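Local structure of methyltransferase-like protein 5 (Pyrococcus horikoshii, 1WY7) at residues Leu45-Gly50 and Ser141-Ser146; Ala54-Gly59 and Leu134-Glu139; Glu74-Glu79 and Ser107-Arg112; Glu83-Leu88 and Val101-Val106. The protein probably transfers methyl groups from S-adenosylmethionine to RNA, and carries the by-product S-adenosyl-L-homocysteine in its cofactor pocket. All blocks are in the same frame, centred on the assembly; numbering follows the deposited sequence.

How the contacts relate
Four nested contacts show how a methyltransferase of Rossmann-like topology folds back on its sheet. From the N terminus, the chain opens contact 1 at the loop 45-50, after helix 32-44, and closes it last of all, on strand 143-149. Inside that loop, contact 2 runs from strand 52-56 to helix 131-140. Contact 3, nested in turn, joins strand 74-79 to the 107-112 segment, and contact 4, innermost, packs helix 82-91 on edge strand 99-103. None of the four cross. Contacts 2, 3 and 4 each include residues that meet S-adenosyl-L-homocysteine, whereas contact 1 lies away from the ligand and ties a connecting loop to the sheet.

Contact 1 (Leu45-Gly50 and Ser141-Ser146)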
# COMPACT_ATOMS: atom_id res chain seq x y z
N LEU A 45 -8.34 7.01 -12.22
CA LEU A 45 -8.60 5.98 -13.21
C LEU A 45 -9.89 5.22 -12.91
O LEU A 45 -10.22 4.26 -13.59
CB LEU A 45 -7.41 5.02 -13.29
CG LEU A 45 -6.14 5.68 -13.86
CD1 LEU A 45 -4.92 4.78 -13.68
CD2 LEU A 45 -6.37 6.00 -15.32
N GLY A 46 -10.61 5.66 -11.89
CA GLY A 46 -11.85 5.00 -11.51
C GLY A 46 -11.62 3.72 -10.72
O GLY A 46 -12.50 2.87 -10.67
N ASP A 47 -10.44 3.58 -10.10
CA ASP A 47 -10.12 2.38 -9.33
C ASP A 47 -10.27 2.52 -7.81
O ASP A 47 -9.66 1.76 -7.04
CB ASP A 47 -8.69 1.93 -9.66
CG ASP A 47 -8.59 1.26 -11.03
OD1 ASP A 47 -7.46 1.07 -11.52
OD2 ASP A 47 -9.64 0.91 -11.62
N ILE A 48 -11.07 3.49 -7.35
CA ILE A 48 -11.25 3.68 -5.91
C ILE A 48 -12.71 3.84 -5.52
O ILE A 48 -13.23 3.08 -4.70
CB ILE A 48 -10.50 4.94 -5.39
CG1 ILE A 48 -8.99 4.73 -5.43
CG2 ILE A 48 -10.94 5.25 -3.95
CD1 ILE A 48 -8.52 3.60 -4.53
N GLU A 49 -13.36 4.82 -6.12
CA GLU A 49 -14.75 5.13 -5.80
C GLU A 49 -15.70 3.96 -6.00
O GLU A 49 -15.82 3.43 -7.10
CB GLU A 49 -15.19 6.32 -6.64
CG GLU A 49 -16.45 6.99 -6.17
CD GLU A 49 -16.68 8.31 -6.87
OE1 GLU A 49 -17.63 9.03 -6.49
OE2 GLU A 49 -15.89 8.63 -7.79
N GLY A 50 -16.37 3.57 -4.91
CA GLY A 50 -17.32 2.48 -4.96
C GLY A 50 -16.70 1.10 -5.08
O GLY A 50 -17.42 0.12 -5.29
N SER A 141 -7.00 -9.96 -6.96
CA SER A 141 -7.55 -8.83 -7.71
C SER A 141 -7.07 -8.79 -9.15
O SER A 141 -6.13 -9.48 -9.51
CB SER A 141 -7.17 -7.51 -7.00
OG SER A 141 -7.71 -6.38 -7.68
N ASP A 142 -7.72 -7.97 -9.96
CA ASP A 142 -7.34 -7.80 -11.36
C ASP A 142 -6.61 -6.47 -11.57
O ASP A 142 -6.01 -6.24 -12.63
CB ASP A 142 -8.57 -7.88 -12.27
CG ASP A 142 -9.04 -9.32 -12.49
OD1 ASP A 142 -10.21 -9.50 -12.91
OD2 ASP A 142 -8.25 -10.26 -12.25
N VAL A 143 -6.66 -5.59 -10.56
CA VAL A 143 -5.95 -4.31 -10.61
C VAL A 143 -5.16 -4.12 -9.31
O VAL A 143 -5.72 -4.14 -8.22
CB VAL A 143 -6.93 -3.11 -10.76
CG1 VAL A 143 -6.12 -1.80 -10.77
CG2 VAL A 143 -7.72 -3.23 -12.07
N VAL A 144 -3.85 -3.93 -9.44
CA VAL A 144 -2.97 -3.77 -8.28
C VAL A 144 -2.14 -2.50 -8.33
O VAL A 144 -1.56 -2.17 -9.36
CB VAL A 144 -1.98 -4.97 -8.18
CG1 VAL A 144 -1.01 -4.76 -7.04
CG2 VAL A 144 -2.76 -6.27 -8.04
N TYR A 145 -2.07 -1.80 -7.19
CA TYR A 145 -1.26 -0.59 -7.06
C TYR A 145 -0.25 -0.89 -5.96
O TYR A 145 -0.64 -1.22 -4.84
CB TYR A 145 -2.11 0.63 -6.65
CG TYR A 145 -3.05 1.17 -7.72
CD1 TYR A 145 -2.65 2.19 -8.59
CD2 TYR A 145 -4.33 0.64 -7.86
CE1 TYR A 145 -3.52 2.67 -9.58
CE2 TYR A 145 -5.20 1.11 -8.84
CZ TYR A 145 -4.80 2.12 -9.69
OH TYR A 145 -5.67 2.56 -10.67
N SER A 146 1.03 -0.77 -6.28
CA SER A 146 2.06 -1.06 -5.30
C SER A 146 3.22 -0.09 -5.39
O SER A 146 3.34 0.68 -6.34
CB SER A 146 2.56 -2.50 -5.47
OG SER A 146 3.41 -2.86 -4.40
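Tyr145 reaches from a strand of the central sheet to Asp47, and the pair illustrates how a methyltransferase fold can join a loop to the sheet through a small polar cluster. The loop 45-50 links helix 32-44 to strand 52-56; Gly46 ends that helix in a Schellman motif, with positive phi, and the chain then turns so that Asp47 faces strand 143-149.

Between the two segments the polar part is a single very short hydrogen bond, in which Tyr145 OH donates to Asp47 OD1 at 2.5 Å. OD1 sits at the edge of the ring, near its plane, while the carboxylate is turned 70° against the ring. Tyr145 gets there with CG beside its own backbone N (chi1 -71°), which sends the ring out from the strand to the loop. Arg199 of strand 191-202 completes the cluster: it makes a salt bridge to Asp47 OD1 and a hydrogen bond with Tyr145 OH. The positive charge probably helps keep the buried Asp47 ionised, and OD1 is gripped by two partners.

Van der Waals contacts frame this group. Leu45 comes up to the phenol oxygen, its CD1 3.8 Å from Tyr145 OH, and Asp47 CB comes within 3.7 Å of Tyr145 CE2. On the other flank Val143, two residues earlier on the strand, meets the aspartate from the opposite direction, and its CG1 approaches Asp47 OD1 to 3.3 Å.

Contact 2 (Ala54-Gly59 and Leu134-Glu139); sequences ADLGAG and LLKAFE. With SAH (S-adenosyl-L-homocysteine), chain E.
Strand 52-56 and helix 131-140 come nearest at Leu56 and Ala137, whose CA atoms stand 7.9 Å apart, a spacing that leaves room for one layer of side chains. Leu56 reaches across it. With CG beside its backbone N (chi1 -84°), its CD2 methyl is the atom that touches the helix, 4.1 Å from Ala137 CB and 4.0 Å from Ala137 N. The same methyl meets Lys136 one residue back, at 4.2 Å from CG. The lysine thus lends its aliphatic base to the apolar layer, and bends at chi2 and chi3 lead its amine elsewhere. There Lys136 NZ forms a salt bridge with Glu139 OE1, one turn on, reaching the syn side of the carboxylate 21° out of its plane; a hydrogen bond to the carbonyl of Phe109 gives the buried amine a second partner.

Beyond Leu56 the strand breaks into the turn Gly57-Ala58-Gly59, which with Asp55 and Leu56 makes up part of the glycine-rich first motif typical of Rossmann-like methyltransferases. Both glycines have positive phi, and the absence of side chains lets S-adenosyl-L-homocysteine lie directly against the backbone. Gly57 O comes within 3.2 Å of the ligand C5', and Gly59 CA within 3.4 Å of O3'. Leu56 also touches Val106, whose backbone N binds the adenine.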
# COMPACT_ATOMS: atom_id res chain seq x y z
N ALA A 54 -8.48 -3.79 -0.98
CA ALA A 54 -7.67 -4.50 -0.00
C ALA A 54 -6.37 -3.72 0.14
O ALA A 54 -5.73 -3.38 -0.86
CB ALA A 54 -7.39 -5.94 -0.47
N ASP A 55 -6.00 -3.43 1.38
CA ASP A 55 -4.77 -2.70 1.68
C ASP A 55 -3.83 -3.74 2.33
O ASP A 55 -3.96 -4.04 3.52
CB ASP A 55 -5.08 -1.55 2.65
CG ASP A 55 -3.86 -0.72 3.00
OD1 ASP A 55 -4.01 0.26 3.79
OD2 ASP A 55 -2.75 -1.02 2.49
N LEU A 56 -2.91 -4.29 1.54
CA LEU A 56 -1.98 -5.30 2.04
C LEU A 56 -0.82 -4.65 2.77
O LEU A 56 -0.13 -3.78 2.22
CB LEU A 56 -1.51 -6.18 0.87
CG LEU A 56 -2.42 -7.36 0.48
CD1 LEU A 56 -3.88 -7.02 0.65
CD2 LEU A 56 -2.13 -7.77 -0.96
N GLY A 57 -0.60 -5.09 4.02
CA GLY A 57 0.43 -4.51 4.85
C GLY A 57 -0.07 -3.13 5.25
O GLY A 57 0.66 -2.14 5.20
N ALA A 58 -1.34 -3.08 5.67
CA ALA A 58 -2.01 -1.82 6.04
C ALA A 58 -1.31 -0.95 7.08
O ALA A 58 -1.49 0.27 7.10
CB ALA A 58 -3.45 -2.11 6.47
N GLY A 59 -0.54 -1.58 7.96
CA GLY A 59 0.17 -0.83 8.99
C GLY A 59 -0.70 0.12 9.79
O GLY A 59 -1.65 -0.31 10.47
N LEU A 134 3.04 -9.48 -3.68
CA LEU A 134 2.73 -9.42 -5.10
C LEU A 134 1.93 -10.66 -5.50
O LEU A 134 0.93 -10.54 -6.21
CB LEU A 134 4.00 -9.31 -5.93
CG LEU A 134 4.70 -7.96 -5.79
CD1 LEU A 134 6.13 -8.05 -6.27
CD2 LEU A 134 3.91 -6.92 -6.58
N LEU A 135 2.36 -11.84 -5.03
CA LEU A 135 1.63 -13.08 -5.34
C LEU A 135 0.18 -12.99 -4.87
O LEU A 135 -0.73 -13.31 -5.62
CB LEU A 135 2.30 -14.30 -4.68
CG LEU A 135 3.27 -15.10 -5.55
CD1 LEU A 135 3.86 -16.26 -4.73
CD2 LEU A 135 2.54 -15.62 -6.78
N LYS A 136 -0.03 -12.59 -3.62
CA LYS A 136 -1.38 -12.48 -3.08
C LYS A 136 -2.20 -11.43 -3.85
O LYS A 136 -3.35 -11.68 -4.21
CB LYS A 136 -1.31 -12.11 -1.60
CG LYS A 136 -2.66 -11.95 -0.93
CD LYS A 136 -3.50 -13.21 -1.05
CE LYS A 136 -2.78 -14.42 -0.46
NZ LYS A 136 -3.57 -15.64 -0.69
N ALA A 137 -1.61 -10.27 -4.09
CA ALA A 137 -2.31 -9.20 -4.82
C ALA A 137 -2.77 -9.72 -6.19
O ALA A 137 -3.91 -9.52 -6.58
CB ALA A 137 -1.38 -7.97 -5.00
N PHE A 138 -1.87 -10.37 -6.91
CA PHE A 138 -2.22 -10.91 -8.23
C PHE A 138 -3.31 -11.97 -8.14
O PHE A 138 -4.14 -12.11 -9.04
CB PHE A 138 -0.98 -11.48 -8.89
CG PHE A 138 0.05 -10.44 -9.22
CD1 PHE A 138 1.39 -10.76 -9.25
CD2 PHE A 138 -0.34 -9.13 -9.49
CE1 PHE A 138 2.34 -9.79 -9.53
CE2 PHE A 138 0.60 -8.15 -9.77
CZ PHE A 138 1.94 -8.49 -9.79
N GLU A 139 -3.31 -12.70 -7.04
CA GLU A 139 -4.27 -13.77 -6.78
C GLU A 139 -5.69 -13.27 -6.50
O GLU A 139 -6.66 -13.80 -7.03
CB GLU A 139 -3.76 -14.56 -5.57
CG GLU A 139 -4.29 -15.96 -5.43
CD GLU A 139 -4.41 -16.40 -3.97
OE1 GLU A 139 -3.52 -16.06 -3.16
OE2 GLU A 139 -5.39 -17.10 -3.64
N SAH E . 2.00 2.52 7.49
CA SAH E . 2.03 2.12 6.07
CB SAH E . 2.44 0.63 6.02
CG SAH E . 3.93 0.62 5.94
SD SAH E . 4.92 -0.88 5.92
C SAH E . 0.68 2.43 5.49
O SAH E . -0.04 3.29 6.09
OXT SAH E . 0.40 1.78 4.43
C5' SAH E . 3.82 -2.23 5.52
C4' SAH E . 3.32 -3.15 6.65
O4' SAH E . 3.53 -4.53 6.25
C3' SAH E . 4.07 -3.08 7.98
O3' SAH E . 3.18 -2.33 8.83
C2' SAH E . 4.17 -4.53 8.49
O2' SAH E . 3.84 -4.86 9.82
C1' SAH E . 3.40 -5.31 7.41
N9 SAH E . 3.93 -6.64 7.14
C8 SAH E . 5.23 -7.10 7.06
N7 SAH E . 5.33 -8.37 6.78
C5 SAH E . 4.01 -8.80 6.66
C6 SAH E . 3.42 -10.05 6.35
N6 SAH E . 4.16 -11.15 6.10
N1 SAH E . 2.05 -10.16 6.31
C2 SAH E . 1.31 -9.05 6.56
N3 SAH E . 1.76 -7.81 6.85
C4 SAH E . 3.13 -7.74 6.89

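Contact 3 (Glu74-Glu79 and Ser107-Arg112); sequences EVICVE and SEFNSR. With SAH (S-adenosyl-L-homocysteine), chain E.
Val78 and Phe109 meet in a CH-pi contact of textbook form. The CG2 methyl of Val78 stands 3.6 Å from the centroid of the Phe109 ring and only 10° off the normal, so that it is nearly equidistant from the ring atoms. Ile76, two residues earlier on the same strand, adds a second methyl, its CG2 lying obliquely 3.6 Å from Phe109 CE2. Phe109 reaches both because CG is anti to its backbone N (chi1 174°), which swings the ring toward the strand.

The ring is also covered on its other face, and hydrogen bonding braces the backbone around it. Ser111 N lies 4.1 Å above the face opposite Val78, so the segment curls back over its own aromatic side chain. Asn110 ND2 bonds to Glu108 O at 3.1 Å, approaching from above the carbonyl plane and spanning Phe109 from one neighbour to the other. The Phe109 ring meets that of Phe102 with planes at about 60°.

Following Val78, Glu79 binds the ligand ribose, OE2 taking a hydrogen bond from O2' at 2.7 Å and OE1 one from O3' at 3.1 Å. This acidic grip on both hydroxyls is a hallmark of class I methyltransferases. Second-shell bonds from Gly59 N to OE1 and from Asp81 N to OE2 help position the carboxylate. Strand 74-79 itself runs between strands 52-56 and 99-103; segment 107-112 covers Ile76 and Val78, while helix 62-69 packs on Val75 and Cys77.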
# COMPACT_ATOMS: atom_id res chain seq x y z
N GLU A 74 -15.56 -0.03 0.57
CA GLU A 74 -15.04 -0.65 1.78
C GLU A 74 -13.59 -1.01 1.59
O GLU A 74 -13.12 -1.20 0.46
CB GLU A 74 -15.82 -1.92 2.15
CG GLU A 74 -15.62 -3.09 1.20
CD GLU A 74 -16.19 -4.40 1.75
OE1 GLU A 74 -15.72 -4.86 2.82
OE2 GLU A 74 -17.11 -4.97 1.13
N VAL A 75 -12.86 -1.11 2.69
CA VAL A 75 -11.46 -1.47 2.63
C VAL A 75 -11.21 -2.63 3.58
O VAL A 75 -11.77 -2.68 4.68
CB VAL A 75 -10.57 -0.27 3.03
CG1 VAL A 75 -9.10 -0.70 3.08
CG2 VAL A 75 -10.76 0.87 2.03
N ILE A 76 -10.39 -3.58 3.13
CA ILE A 76 -10.04 -4.70 3.98
C ILE A 76 -8.55 -4.55 4.27
O ILE A 76 -7.71 -4.66 3.39
CB ILE A 76 -10.36 -6.06 3.31
CG1 ILE A 76 -11.85 -6.12 2.95
CG2 ILE A 76 -10.05 -7.21 4.29
CD1 ILE A 76 -12.30 -7.42 2.28
N CYS A 77 -8.26 -4.25 5.53
CA CYS A 77 -6.90 -4.03 5.97
C CYS A 77 -6.22 -5.32 6.40
O CYS A 77 -6.67 -5.99 7.33
CB CYS A 77 -6.92 -3.02 7.12
SG CYS A 77 -7.92 -1.55 6.73
N VAL A 78 -5.14 -5.67 5.69
CA VAL A 78 -4.39 -6.88 5.99
C VAL A 78 -3.10 -6.47 6.65
O VAL A 78 -2.28 -5.78 6.03
CB VAL A 78 -4.07 -7.69 4.72
CG1 VAL A 78 -3.28 -8.93 5.09
CG2 VAL A 78 -5.35 -8.09 4.00
N GLU A 79 -2.91 -6.90 7.89
CA GLU A 79 -1.72 -6.56 8.66
C GLU A 79 -1.39 -7.68 9.65
O GLU A 79 -2.27 -8.17 10.36
CB GLU A 79 -1.98 -5.25 9.40
CG GLU A 79 -0.98 -4.90 10.47
CD GLU A 79 0.41 -4.74 9.92
OE1 GLU A 79 0.59 -3.99 8.94
OE2 GLU A 79 1.32 -5.38 10.46
N SER A 107 -0.09 -13.93 3.10
CA SER A 107 -0.36 -15.13 2.32
C SER A 107 -1.58 -15.90 2.78
O SER A 107 -2.12 -16.68 2.02
CB SER A 107 0.86 -16.06 2.32
OG SER A 107 1.11 -16.58 3.62
N GLU A 108 -2.01 -15.69 4.02
CA GLU A 108 -3.17 -16.41 4.54
C GLU A 108 -4.51 -15.76 4.21
O GLU A 108 -5.56 -16.38 4.37
CB GLU A 108 -3.01 -16.61 6.05
CG GLU A 108 -1.75 -17.40 6.39
CD GLU A 108 -1.58 -17.63 7.88
OE1 GLU A 108 -1.39 -16.64 8.64
OE2 GLU A 108 -1.64 -18.81 8.30
N PHE A 109 -4.47 -14.52 3.74
CA PHE A 109 -5.67 -13.78 3.37
C PHE A 109 -6.10 -14.26 1.98
O PHE A 109 -5.27 -14.42 1.09
CB PHE A 109 -5.33 -12.27 3.35
CG PHE A 109 -6.43 -11.39 2.83
CD1 PHE A 109 -6.33 -10.79 1.58
CD2 PHE A 109 -7.57 -11.14 3.59
CE1 PHE A 109 -7.35 -9.96 1.09
CE2 PHE A 109 -8.59 -10.32 3.12
CZ PHE A 109 -8.48 -9.73 1.87
N ASN A 110 -7.39 -14.53 1.80
CA ASN A 110 -7.83 -14.98 0.48
C ASN A 110 -9.28 -14.65 0.15
O ASN A 110 -10.09 -15.52 -0.12
CB ASN A 110 -7.56 -16.48 0.31
CG ASN A 110 -8.30 -17.32 1.32
OD1 ASN A 110 -9.17 -18.10 0.96
ND2 ASN A 110 -7.95 -17.16 2.59
N SER A 111 -9.58 -13.35 0.15
CA SER A 111 -10.90 -12.87 -0.19
C SER A 111 -10.71 -12.08 -1.47
O SER A 111 -9.78 -11.27 -1.57
CB SER A 111 -11.45 -11.93 0.89
OG SER A 111 -11.52 -12.58 2.14
N ARG A 112 -11.57 -12.30 -2.45
CA ARG A 112 -11.45 -11.57 -3.70
C ARG A 112 -11.95 -10.14 -3.54
O ARG A 112 -13.00 -9.91 -2.95
CB ARG A 112 -12.22 -12.29 -4.80
CG ARG A 112 -12.03 -11.68 -6.16
CD ARG A 112 -11.91 -12.73 -7.23
NE ARG A 112 -11.44 -12.14 -8.49
CZ ARG A 112 -10.16 -12.02 -8.84
NH1 ARG A 112 -9.20 -12.45 -8.04
NH2 ARG A 112 -9.85 -11.45 -9.99
N SAH E . 2.00 2.52 7.49
CA SAH E . 2.03 2.12 6.07
CB SAH E . 2.44 0.63 6.02
CG SAH E . 3.93 0.62 5.94
SD SAH E . 4.92 -0.88 5.92
C SAH E . 0.68 2.43 5.49
O SAH E . -0.04 3.29 6.09
OXT SAH E . 0.40 1.78 4.43
C5' SAH E . 3.82 -2.23 5.52
C4' SAH E . 3.32 -3.15 6.65
O4' SAH E . 3.53 -4.53 6.25
C3' SAH E . 4.07 -3.08 7.98
O3' SAH E . 3.18 -2.33 8.83
C2' SAH E . 4.17 -4.53 8.49
O2' SAH E . 3.84 -4.86 9.82
C1' SAH E . 3.40 -5.31 7.41
N9 SAH E . 3.93 -6.64 7.14
C8 SAH E . 5.23 -7.10 7.06
N7 SAH E . 5.33 -8.37 6.78
C5 SAH E . 4.01 -8.80 6.66
C6 SAH E . 3.42 -10.05 6.35
N6 SAH E . 4.16 -11.15 6.10
N1 SAH E . 2.05 -10.16 6.31
C2 SAH E . 1.31 -9.05 6.56
N3 SAH E . 1.76 -7.81 6.85
C4 SAH E . 3.13 -7.74 6.89

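Contact 4 (Glu83-Leu88 and Val101-Val106). With SAH (S-adenosyl-L-homocysteine), chain E.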
# COMPACT_ATOMS: atom_id res chain seq x y z
N GLU A 83 -0.23 -4.72 17.11
CA GLU A 83 0.13 -3.40 17.62
C GLU A 83 -0.05 -2.30 16.58
O GLU A 83 -0.28 -1.14 16.92
CB GLU A 83 1.57 -3.41 18.12
CG GLU A 83 1.74 -4.16 19.42
CD GLU A 83 3.20 -4.44 19.71
OE1 GLU A 83 3.76 -5.38 19.10
OE2 GLU A 83 3.79 -3.70 20.53
N ALA A 84 0.08 -2.67 15.31
CA ALA A 84 -0.10 -1.72 14.22
C ALA A 84 -1.61 -1.52 14.04
O ALA A 84 -2.07 -0.42 13.77
CB ALA A 84 0.54 -2.25 12.94
N VAL A 85 -2.36 -2.61 14.19
CA VAL A 85 -3.81 -2.56 14.04
C VAL A 85 -4.43 -1.62 15.08
O VAL A 85 -5.42 -0.96 14.78
CB VAL A 85 -4.41 -3.98 14.17
CG1 VAL A 85 -5.94 -3.94 14.08
CG2 VAL A 85 -3.85 -4.85 13.05
N ASP A 86 -3.84 -1.54 16.27
CA ASP A 86 -4.38 -0.64 17.30
C ASP A 86 -4.39 0.79 16.77
O ASP A 86 -5.37 1.52 16.95
CB ASP A 86 -3.54 -0.69 18.58
CG ASP A 86 -3.55 -2.06 19.24
OD1 ASP A 86 -4.62 -2.70 19.30
OD2 ASP A 86 -2.47 -2.48 19.71
N VAL A 87 -3.31 1.19 16.12
CA VAL A 87 -3.18 2.52 15.54
C VAL A 87 -4.13 2.65 14.35
O VAL A 87 -4.78 3.68 14.16
CB VAL A 87 -1.73 2.78 15.06
CG1 VAL A 87 -1.60 4.17 14.44
CG2 VAL A 87 -0.76 2.63 16.23
N LEU A 88 -4.18 1.59 13.55
CA LEU A 88 -5.03 1.53 12.36
C LEU A 88 -6.48 1.83 12.72
O LEU A 88 -7.12 2.69 12.11
CB LEU A 88 -4.91 0.14 11.72
CG LEU A 88 -5.65 -0.37 10.47
CD1 LEU A 88 -7.15 -0.24 10.63
CD2 LEU A 88 -5.18 0.36 9.26
N VAL A 101 -10.63 -5.72 9.23
CA VAL A 101 -9.24 -6.01 9.51
C VAL A 101 -8.91 -7.49 9.57
O VAL A 101 -9.58 -8.27 10.25
CB VAL A 101 -8.80 -5.37 10.84
CG1 VAL A 101 -7.32 -5.59 11.05
CG2 VAL A 101 -9.10 -3.88 10.81
N PHE A 102 -7.88 -7.87 8.82
CA PHE A 102 -7.42 -9.25 8.82
C PHE A 102 -6.02 -9.26 9.40
O PHE A 102 -5.06 -8.81 8.77
CB PHE A 102 -7.41 -9.85 7.41
CG PHE A 102 -6.79 -11.24 7.34
CD1 PHE A 102 -5.41 -11.40 7.16
CD2 PHE A 102 -7.58 -12.38 7.50
CE1 PHE A 102 -4.83 -12.67 7.13
CE2 PHE A 102 -7.01 -13.66 7.47
CZ PHE A 102 -5.63 -13.80 7.28
N ILE A 103 -5.91 -9.76 10.62
CA ILE A 103 -4.63 -9.85 11.32
C ILE A 103 -4.02 -11.22 11.07
O ILE A 103 -4.48 -12.23 11.62
CB ILE A 103 -4.81 -9.68 12.83
CG1 ILE A 103 -5.60 -8.40 13.12
CG2 ILE A 103 -3.44 -9.67 13.53
CD1 ILE A 103 -5.80 -8.15 14.60
N GLY A 104 -2.99 -11.27 10.25
CA GLY A 104 -2.34 -12.53 9.94
C GLY A 104 -1.38 -12.27 8.80
O GLY A 104 -1.30 -11.14 8.33
N ASP A 105 -0.65 -13.29 8.36
CA ASP A 105 0.31 -13.11 7.27
C ASP A 105 -0.47 -12.84 5.99
O ASP A 105 -1.57 -13.37 5.80
CB ASP A 105 1.18 -14.37 7.11
CG ASP A 105 2.33 -14.16 6.14
OD1 ASP A 105 2.19 -14.48 4.95
OD2 ASP A 105 3.38 -13.65 6.59
N VAL A 106 0.09 -12.01 5.13
CA VAL A 106 -0.56 -11.65 3.88
C VAL A 106 -0.92 -12.89 3.05
O VAL A 106 -1.95 -12.92 2.39
CB VAL A 106 0.36 -10.70 3.04
CG1 VAL A 106 1.65 -11.44 2.62
CG2 VAL A 106 -0.39 -10.19 1.82
N SAH E . 2.00 2.52 7.49
CA SAH E . 2.03 2.12 6.07
CB SAH E . 2.44 0.63 6.02
CG SAH E . 3.93 0.62 5.94
SD SAH E . 4.92 -0.88 5.92
C SAH E . 0.68 2.43 5.49
O SAH E . -0.04 3.29 6.09
OXT SAH E . 0.40 1.78 4.43
C5' SAH E . 3.82 -2.23 5.52
C4' SAH E . 3.32 -3.15 6.65
O4' SAH E . 3.53 -4.53 6.25
C3' SAH E . 4.07 -3.08 7.98
O3' SAH E . 3.18 -2.33 8.83
C2' SAH E . 4.17 -4.53 8.49
O2' SAH E . 3.84 -4.86 9.82
C1' SAH E . 3.40 -5.31 7.41
N9 SAH E . 3.93 -6.64 7.14
C8 SAH E . 5.23 -7.10 7.06
N7 SAH E . 5.33 -8.37 6.78
C5 SAH E . 4.01 -8.80 6.66
C6 SAH E . 3.42 -10.05 6.35
N6 SAH E . 4.16 -11.15 6.10
N1 SAH E . 2.05 -10.16 6.31
C2 SAH E . 1.31 -9.05 6.56
N3 SAH E . 1.76 -7.81 6.85
C4 SAH E . 3.13 -7.74 6.89
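Val85 sets both of its methyls against the edge strand. CG1 meets Val101 CG1 at 3.7 Å, and CG2 meets Ile103 CG1 at 4.0 Å, so one branched side chain spans two strand residues that face the same way. CG1, anti to the backbone N (chi1 177°), lies against Val101, while CG2, beside that N, touches Ile103 and also nears Val101 CG1. The two valines lie alongside one another, pointing opposite ways, whereas Ile103 comes in at a slant. One turn further along the helix, Leu88 adds a third touch, CD1 to Val101 CG2 at 4.1 Å. The layer is wholly apolar; Val85 and Leu88 are buried, while Ile103 is exposed to solvent and Val101 partly so.

These residues belong to the beta-alpha-beta unit formed by strand 74-79, helix 82-91 and strand 99-103, a standard element of Rossmann-like folds. As expected for a helix that returns the chain to start a parallel strand, its segment 83-88 runs almost antiparallel to strand segment 101-103, at 167°, with axes 10.1 Å apart at closest approach.

Past the strand the chain turns into the adenine site. Asp105 OD2 accepts a hydrogen bond from the ligand N6 at 2.7 Å, with an N-H...O angle of 141°, and Val106 N donates to N1 at 2.9 Å. Together the two bonds read the amino group and the adjacent ring nitrogen of adenine. Asp105 OD1, the other carboxylate oxygen, is hydrogen-bonded with Ser107 OG, which helps fix the rotation of the carboxylate.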